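Side-chain contacts in beta-lactamase (Mycobacterium tuberculosis, PDB 4WHI), which is probably a penicillin-binding or beta-lactamase-like protein, represented here by its C-terminal domain, whose own role is not established: residues T86-E90 against Y91-D95; P14-L18 against N19-G23. All coordinates share one frame; numbering follows the deposited sequence.

Contact 1. Residues T86-E90 against Y91-D95; sequences TLNLE and YYDAD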
ATOM      1  N   THR A  86      -2.990 -11.932  -2.550  1.00 16.49           N
ATOM      2  CA  THR A  86      -2.886 -10.862  -3.540  1.00 17.50           C
ATOM      3  C   THR A  86      -2.812  -9.490  -2.883  1.00 16.82           C
ATOM      4  O   THR A  86      -3.405  -9.245  -1.817  1.00 16.70           O
ATOM      5  CB  THR A  86      -4.053 -10.860  -4.553  1.00 20.23           C
ATOM      6  OG1 THR A  86      -5.249 -10.359  -3.937  1.00 21.40           O
ATOM      7  CG2 THR A  86      -4.296 -12.255  -5.117  1.00 21.89           C
ATOM      8  N   LEU A  87      -2.068  -8.608  -3.541  1.00 14.69           N
ATOM      9  CA  LEU A  87      -2.010  -7.203  -3.205  1.00 13.94           C
ATOM     10  C   LEU A  87      -2.349  -6.432  -4.475  1.00 13.89           C
ATOM     11  O   LEU A  87      -1.702  -6.623  -5.496  1.00 14.97           O
ATOM     12  CB  LEU A  87      -0.606  -6.849  -2.734  1.00 13.73           C
ATOM     13  CG  LEU A  87      -0.260  -5.368  -2.582  1.00 13.28           C
ATOM     14  CD1 LEU A  87      -1.202  -4.683  -1.600  1.00 14.13           C
ATOM     15  CD2 LEU A  87       1.180  -5.236  -2.134  1.00 14.41           C
ATOM     16  N   ASN A  88      -3.369  -5.581  -4.409  1.00 13.37           N
ATOM     17  CA  ASN A  88      -3.730  -4.724  -5.529  1.00 14.71           C
ATOM     18  C   ASN A  88      -3.319  -3.300  -5.218  1.00 14.62           C
ATOM     19  O   ASN A  88      -3.745  -2.734  -4.212  1.00 14.15           O
ATOM     20  CB  ASN A  88      -5.232  -4.778  -5.811  1.00 16.75           C
ATOM     21  CG  ASN A  88      -5.630  -3.909  -6.993  1.00 20.01           C
ATOM     22  OD1 ASN A  88      -5.868  -2.716  -6.840  1.00 22.79           O
ATOM     23  ND2 ASN A  88      -5.691  -4.503  -8.179  1.00 22.55           N
ATOM     24  N   LEU A  89      -2.479  -2.745  -6.081  1.00 15.17           N
ATOM     25  CA  LEU A  89      -2.033  -1.365  -5.979  1.00 15.32           C
ATOM     26  C   LEU A  89      -2.722  -0.557  -7.065  1.00 17.29           C
ATOM     27  O   LEU A  89      -2.410  -0.698  -8.254  1.00 17.89           O
ATOM     28  CB  LEU A  89      -0.522  -1.292  -6.168  1.00 14.01           C
ATOM     29  CG  LEU A  89       0.333  -2.055  -5.163  1.00 12.71           C
ATOM     30  CD1 LEU A  89       1.796  -1.799  -5.482  1.00 13.44           C
ATOM     31  CD2 LEU A  89       0.006  -1.649  -3.730  1.00 12.53           C
ATOM     32  N   GLU A  90      -3.666   0.288  -6.664  1.00 18.68           N
ATOM     33  CA  GLU A  90      -4.438   1.049  -7.643  1.00 20.68           C
ATOM     34  C   GLU A  90      -3.556   1.909  -8.555  1.00 20.53           C
ATOM     35  O   GLU A  90      -3.861   2.061  -9.738  1.00 21.33           O
ATOM     36  CB  GLU A  90      -5.537   1.876  -6.975  1.00 25.05           C
ATOM     37  CG  GLU A  90      -5.061   2.922  -5.987  1.00 27.65           C
ATOM     38  CD  GLU A  90      -6.116   3.977  -5.671  1.00 30.87           C
ATOM     39  OE1 GLU A  90      -7.133   4.070  -6.389  1.00 41.55           O
ATOM     40  OE2 GLU A  90      -5.925   4.725  -4.697  1.00 27.06           O
ATOM     41  N   TYR A  91      -2.450   2.432  -8.020  1.00 18.19           N
ATOM     42  CA  TYR A  91      -1.525   3.246  -8.812  1.00 18.00           C
ATOM     43  C   TYR A  91      -1.059   2.532 -10.082  1.00 19.79           C
ATOM     44  O   TYR A  91      -0.860   3.173 -11.125  1.00 19.26           O
ATOM     45  CB  TYR A  91      -0.295   3.645  -7.987  1.00 18.59           C
ATOM     46  CG  TYR A  91       0.613   4.619  -8.707  1.00 20.45           C
ATOM     47  CD1 TYR A  91       0.318   5.977  -8.739  1.00 21.53           C
ATOM     48  CD2 TYR A  91       1.757   4.179  -9.369  1.00 21.77           C
ATOM     49  CE1 TYR A  91       1.137   6.872  -9.407  1.00 25.06           C
ATOM     50  CE2 TYR A  91       2.584   5.066 -10.039  1.00 24.16           C
ATOM     51  CZ  TYR A  91       2.269   6.412 -10.057  1.00 24.14           C
ATOM     52  OH  TYR A  91       3.087   7.301 -10.713  1.00 25.62           O
ATOM     53  N   TYR A  92      -0.887   1.214  -9.982  1.00 18.79           N
ATOM     54  CA  TYR A  92      -0.307   0.406 -11.053  1.00 18.89           C
ATOM     55  C   TYR A  92      -1.328  -0.425 -11.819  1.00 19.45           C
ATOM     56  O   TYR A  92      -0.946  -1.305 -12.596  1.00 21.83           O
ATOM     57  CB  TYR A  92       0.731  -0.546 -10.465  1.00 18.79           C
ATOM     58  CG  TYR A  92       1.960   0.141  -9.951  1.00 19.99           C
ATOM     59  CD1 TYR A  92       2.940   0.596 -10.826  1.00 21.09           C
ATOM     60  CD2 TYR A  92       2.152   0.329  -8.598  1.00 23.59           C
ATOM     61  CE1 TYR A  92       4.079   1.227 -10.357  1.00 25.15           C
ATOM     62  CE2 TYR A  92       3.282   0.961  -8.116  1.00 27.66           C
ATOM     63  CZ  TYR A  92       4.245   1.405  -9.000  1.00 27.13           C
ATOM     64  OH  TYR A  92       5.367   2.029  -8.515  1.00 34.50           O
ATOM     65  N   ASP A  93      -2.613  -0.150 -11.623  1.00 19.98           N
ATOM     66  CA  ASP A  93      -3.655  -1.045 -12.119  1.00 22.99           C
ATOM     67  C   ASP A  93      -4.470  -0.473 -13.284  1.00 24.13           C
ATOM     68  O   ASP A  93      -5.542  -0.995 -13.596  1.00 23.53           O
ATOM     69  CB  ASP A  93      -4.593  -1.429 -10.966  1.00 24.74           C
ATOM     70  CG  ASP A  93      -5.244  -2.798 -11.158  1.00 24.02           C
ATOM     71  OD1 ASP A  93      -4.663  -3.658 -11.849  1.00 26.77           O
ATOM     72  OD2 ASP A  93      -6.333  -3.025 -10.597  1.00 25.35           O
ATOM     73  N   ALA A  94      -3.949   0.560 -13.945  1.00 23.27           N
ATOM     74  CA  ALA A  94      -4.677   1.235 -15.026  1.00 26.20           C
ATOM     75  C   ALA A  94      -5.015   0.288 -16.188  1.00 24.96           C
ATOM     76  O   ALA A  94      -6.089   0.393 -16.791  1.00 26.65           O
ATOM     77  CB  ALA A  94      -3.886   2.433 -15.527  1.00 26.43           C
ATOM     78  N   ASP A  95      -4.096  -0.630 -16.487  1.00 26.48           N
ATOM     79  CA  ASP A  95      -4.307  -1.655 -17.512  1.00 29.41           C
ATOM     80  C   ASP A  95      -4.547  -3.040 -16.890  1.00 30.64           C
ATOM     81  O   ASP A  95      -4.328  -4.068 -17.539  1.00 32.08           O
ATOM     82  CB  ASP A  95      -3.107  -1.694 -18.466  1.00 33.07           C
ATOM     83  CG  ASP A  95      -2.970  -0.422 -19.281  1.00 36.22           C
ATOM     84  OD1 ASP A  95      -3.860  -0.152 -20.116  1.00 44.00           O
ATOM     85  OD2 ASP A  95      -1.975   0.306 -19.092  1.00 34.85           O
TER
HETATM   86  O   HOH W   1      -7.190  -1.057  -8.620  1.00 35.76           O
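The backbone N-H of Tyr-92 bonds to Leu-89 O, 3.0 Å from N, just after Tyr-91, whose ring edge lies over one face of the Tyr-92 ring within the turn and whose OH bonds to Asn-71. The Tyr-92 ring runs beside the Leu-89 side chain and points the same way, with Tyr-92 CD2 3.8 Å from Leu-89 CD1. Asp-93 N lies 3.2 Å from Glu-90 O in a second bond to the third residue back. The two bonds make consecutive turns, a short 3-10-like bend where the strand ends. Asn-88 CG lies opposite its backbone N (chi1 -179°), which sends the amide out toward Asp-93. Asn-88 ND2 donates to Asp-93 OD2 at 2.9 Å in a nearly straight bond (177°). OD2 lies in the amide plane, but the N-H comes from above the carboxylate plane, and the two planes are 75° apart. One water donates to both Asn-88 OD1 and Asp-93 OD2. Both ends of the amide are thus tied to one carboxylate oxygen, one directly and one through the water. ND2 also bonds to Thr-99 OG1, and Asp-93 OD1 accepts from Gly-98 N. Strand 86-89 runs between strands 77-83 and 99-101. Leu-89 packs on Ala-80 and Phe-100 there, while Tyr-92 meets Trp-30 and Leu-46.

Contact 2. Residues P14-L18 against N19-G23; sequences PSRPL and NDYVG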
ATOM      1  N   PRO A  14     -10.971  -3.076  11.679  1.00 20.03           N
ATOM      2  CA  PRO A  14      -9.553  -3.239  12.011  1.00 19.78           C
ATOM      3  C   PRO A  14      -8.810  -4.091  10.990  1.00 18.48           C
ATOM      4  O   PRO A  14      -9.422  -4.885  10.275  1.00 17.62           O
ATOM      5  CB  PRO A  14      -9.578  -3.955  13.368  1.00 21.05           C
ATOM      6  CG  PRO A  14     -10.926  -4.579  13.457  1.00 22.40           C
ATOM      7  CD  PRO A  14     -11.849  -3.684  12.693  1.00 19.97           C
ATOM      8  N   SER A  15      -7.499  -3.916  10.931  1.00 17.18           N
ATOM      9  CA  SER A  15      -6.651  -4.791  10.140  1.00 16.90           C
ATOM     10  C   SER A  15      -6.500  -6.147  10.831  1.00 15.48           C
ATOM     11  O   SER A  15      -6.771  -6.289  12.031  1.00 17.51           O
ATOM     12  CB  SER A  15      -5.274  -4.157   9.933  1.00 17.02           C
ATOM     13  OG  SER A  15      -4.528  -4.116  11.139  1.00 20.56           O
ATOM     14  N   ARG A  16      -6.072  -7.136  10.057  1.00 15.22           N
ATOM     15  CA  ARG A  16      -5.540  -8.392  10.597  1.00 15.41           C
ATOM     16  C   ARG A  16      -4.244  -8.102  11.360  1.00 14.44           C
ATOM     17  O   ARG A  16      -3.666  -7.026  11.196  1.00 14.05           O
ATOM     18  CB  ARG A  16      -5.231  -9.379   9.459  1.00 17.44           C
ATOM     19  CG  ARG A  16      -6.449  -9.985   8.769  1.00 22.29           C
ATOM     20  CD  ARG A  16      -6.050 -11.044   7.741  1.00 28.81           C
ATOM     21  NE  ARG A  16      -6.990 -12.176   7.713  1.00 40.13           N
ATOM     22  CZ  ARG A  16      -6.838 -13.337   8.359  1.00 49.57           C
ATOM     23  NH1 ARG A  16      -5.768 -13.585   9.109  1.00 51.89           N
ATOM     24  NH2 ARG A  16      -7.774 -14.275   8.249  1.00 64.70           N
ATOM     25  N   PRO A  17      -3.773  -9.056  12.190  1.00 14.46           N
ATOM     26  CA  PRO A  17      -2.414  -8.941  12.736  1.00 13.89           C
ATOM     27  C   PRO A  17      -1.446  -8.617  11.596  1.00 13.05           C
ATOM     28  O   PRO A  17      -1.559  -9.204  10.521  1.00 13.72           O
ATOM     29  CB  PRO A  17      -2.143 -10.330  13.311  1.00 15.34           C
ATOM     30  CG  PRO A  17      -3.491 -10.915  13.586  1.00 16.19           C
ATOM     31  CD  PRO A  17      -4.432 -10.315  12.585  1.00 15.97           C
ATOM     32  N   LEU A  18      -0.528  -7.680  11.810  1.00 13.07           N
ATOM     33  CA  LEU A  18       0.246  -7.132  10.693  1.00 12.26           C
ATOM     34  C   LEU A  18       1.145  -8.164  10.003  1.00 12.03           C
ATOM     35  O   LEU A  18       1.413  -8.042   8.813  1.00 12.76           O
ATOM     36  CB  LEU A  18       1.019  -5.884  11.119  1.00 12.67           C
ATOM     37  CG  LEU A  18       0.146  -4.667  11.451  1.00 13.42           C
ATOM     38  CD1 LEU A  18       1.013  -3.489  11.852  1.00 14.08           C
ATOM     39  CD2 LEU A  18      -0.777  -4.283  10.296  1.00 12.44           C
ATOM     40  N   ASN A  19       1.576  -9.192  10.723  1.00 12.19           N
ATOM     41  CA  ASN A  19       2.365 -10.260  10.103  1.00 13.84           C
ATOM     42  C   ASN A  19       1.663 -10.873   8.892  1.00 13.97           C
ATOM     43  O   ASN A  19       2.321 -11.340   7.968  1.00 14.72           O
ATOM     44  CB  ASN A  19       2.701 -11.360  11.118  1.00 14.71           C
ATOM     45  CG  ASN A  19       1.543 -12.316  11.359  1.00 16.30           C
ATOM     46  OD1 ASN A  19       0.691 -12.099  12.228  1.00 20.77           O
ATOM     47  ND2 ASN A  19       1.519 -13.391  10.602  1.00 13.19           N
ATOM     48  N   ASP A  20       0.330 -10.889   8.908  1.00 13.93           N
ATOM     49  CA  ASP A  20      -0.438 -11.518   7.826  1.00 16.16           C
ATOM     50  C   ASP A  20      -0.185 -10.896   6.459  1.00 15.40           C
ATOM     51  O   ASP A  20      -0.308 -11.578   5.444  1.00 18.17           O
ATOM     52  CB  ASP A  20      -1.940 -11.481   8.120  1.00 17.55           C
ATOM     53  CG  ASP A  20      -2.375 -12.563   9.075  1.00 23.93           C
ATOM     54  OD1 ASP A  20      -1.578 -13.485   9.375  1.00 26.91           O
ATOM     55  OD2 ASP A  20      -3.536 -12.492   9.525  1.00 28.75           O
ATOM     56  N   TYR A  21       0.168  -9.613   6.439  1.00 13.67           N
ATOM     57  CA  TYR A  21       0.372  -8.884   5.181  1.00 13.25           C
ATOM     58  C   TYR A  21       1.791  -8.980   4.626  1.00 11.89           C
ATOM     59  O   TYR A  21       2.030  -8.686   3.443  1.00 12.27           O
ATOM     60  CB  TYR A  21      -0.001  -7.422   5.375  1.00 13.33           C
ATOM     61  CG  TYR A  21      -1.405  -7.213   5.906  1.00 14.12           C
ATOM     62  CD1 TYR A  21      -2.513  -7.414   5.097  1.00 15.43           C
ATOM     63  CD2 TYR A  21      -1.620  -6.807   7.222  1.00 13.98           C
ATOM     64  CE1 TYR A  21      -3.800  -7.212   5.579  1.00 15.55           C
ATOM     65  CE2 TYR A  21      -2.901  -6.602   7.710  1.00 13.84           C
ATOM     66  CZ  TYR A  21      -3.985  -6.804   6.887  1.00 14.59           C
ATOM     67  OH  TYR A  21      -5.254  -6.597   7.375  1.00 15.94           O
ATOM     68  N   VAL A  22       2.733  -9.379   5.469  1.00 12.54           N
ATOM     69  CA  VAL A  22       4.152  -9.387   5.109  1.00 12.98           C
ATOM     70  C   VAL A  22       4.442 -10.444   4.032  1.00 12.28           C
ATOM     71  O   VAL A  22       3.886 -11.543   4.053  1.00 13.80           O
ATOM     72  CB  VAL A  22       5.015  -9.581   6.378  1.00 13.81           C
ATOM     73  CG1 VAL A  22       6.476  -9.834   6.049  1.00 14.89           C
ATOM     74  CG2 VAL A  22       4.880  -8.359   7.282  1.00 13.09           C
ATOM     75  N   GLY A  23       5.287 -10.085   3.074  1.00 11.33           N
ATOM     76  CA  GLY A  23       5.705 -11.005   2.026  1.00 12.87           C
ATOM     77  C   GLY A  23       6.132 -10.322   0.747  1.00 13.31           C
ATOM     78  O   GLY A  23       6.101  -9.091   0.634  1.00 12.56           O
TER
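Arg-16 meets Asp-20 in a salt bridge and Tyr-21 in a hydrogen bond, so one residue grips two successive positions of the turn. The charged pair is Arg-16 NH1 to Asp-20 OD2 at 2.5 Å, which is shorter than usual and doubtful in its exact value. OD2 sits at the edge of the guanidinium, close to its plane. NH1 in turn comes from above the carboxylate plane, and the two planes are 49° apart. The Arg-16 chain bends at chi3 (143°) on its way to this oxygen.

One hydrogen bond runs from backbone to side chain. Arg-16 N donates to Tyr-21 OH at 2.9 Å, with an angle of 150° at the hydrogen. The others join backbone to backbone. Asp-20 N donates to Pro-17 O at 3.0 Å, and Tyr-21 N to Leu-18 O at 3.1 Å. Val-22 N to Asn-19 O continues this pattern of bonds to the third residue back. They wind residues 17-22 into consecutive turns.

The apolar pair is Leu-18 and Tyr-21, with Leu-18 CD2 4.1 Å from Tyr-21 CD2. The Tyr-21 ring also meets Phe-63 edge-to-face, and it touches Phe-82.

Tyr-21 OH bonds to Asp-61 as well as to Arg-16 N. A single phenol oxygen thus links the incoming chain to a second part of the domain, which should limit rotation of the ring. The ion pair links partly exposed Asp-20 to exposed Arg-16, so solvent probably weakens its electrostatic pull.

From the N terminus the chain first reaches contact 2. It comes in extended through residues 14-16 and winds through consecutive turns from 17 to 22, before strand 23-25. It then runs through the successive antiparallel strands to strand 86-89. Contact 1 follows, closing the turn that leaves this strand and opens the loop to strand 99-101. The two contacts lie in series and neither nests in nor crosses the other. The centres of contact 1 and contact 2 are about 19 Å apart. The nearest atoms of contact 1 and contact 2 are about 7 Å apart. Both reach strand 41-46: contact 2 through Leu-42, contact 1 through Leu-44 and Leu-46. They also share strand 77-83, where Phe-82 touches Tyr-21 and Leu-87.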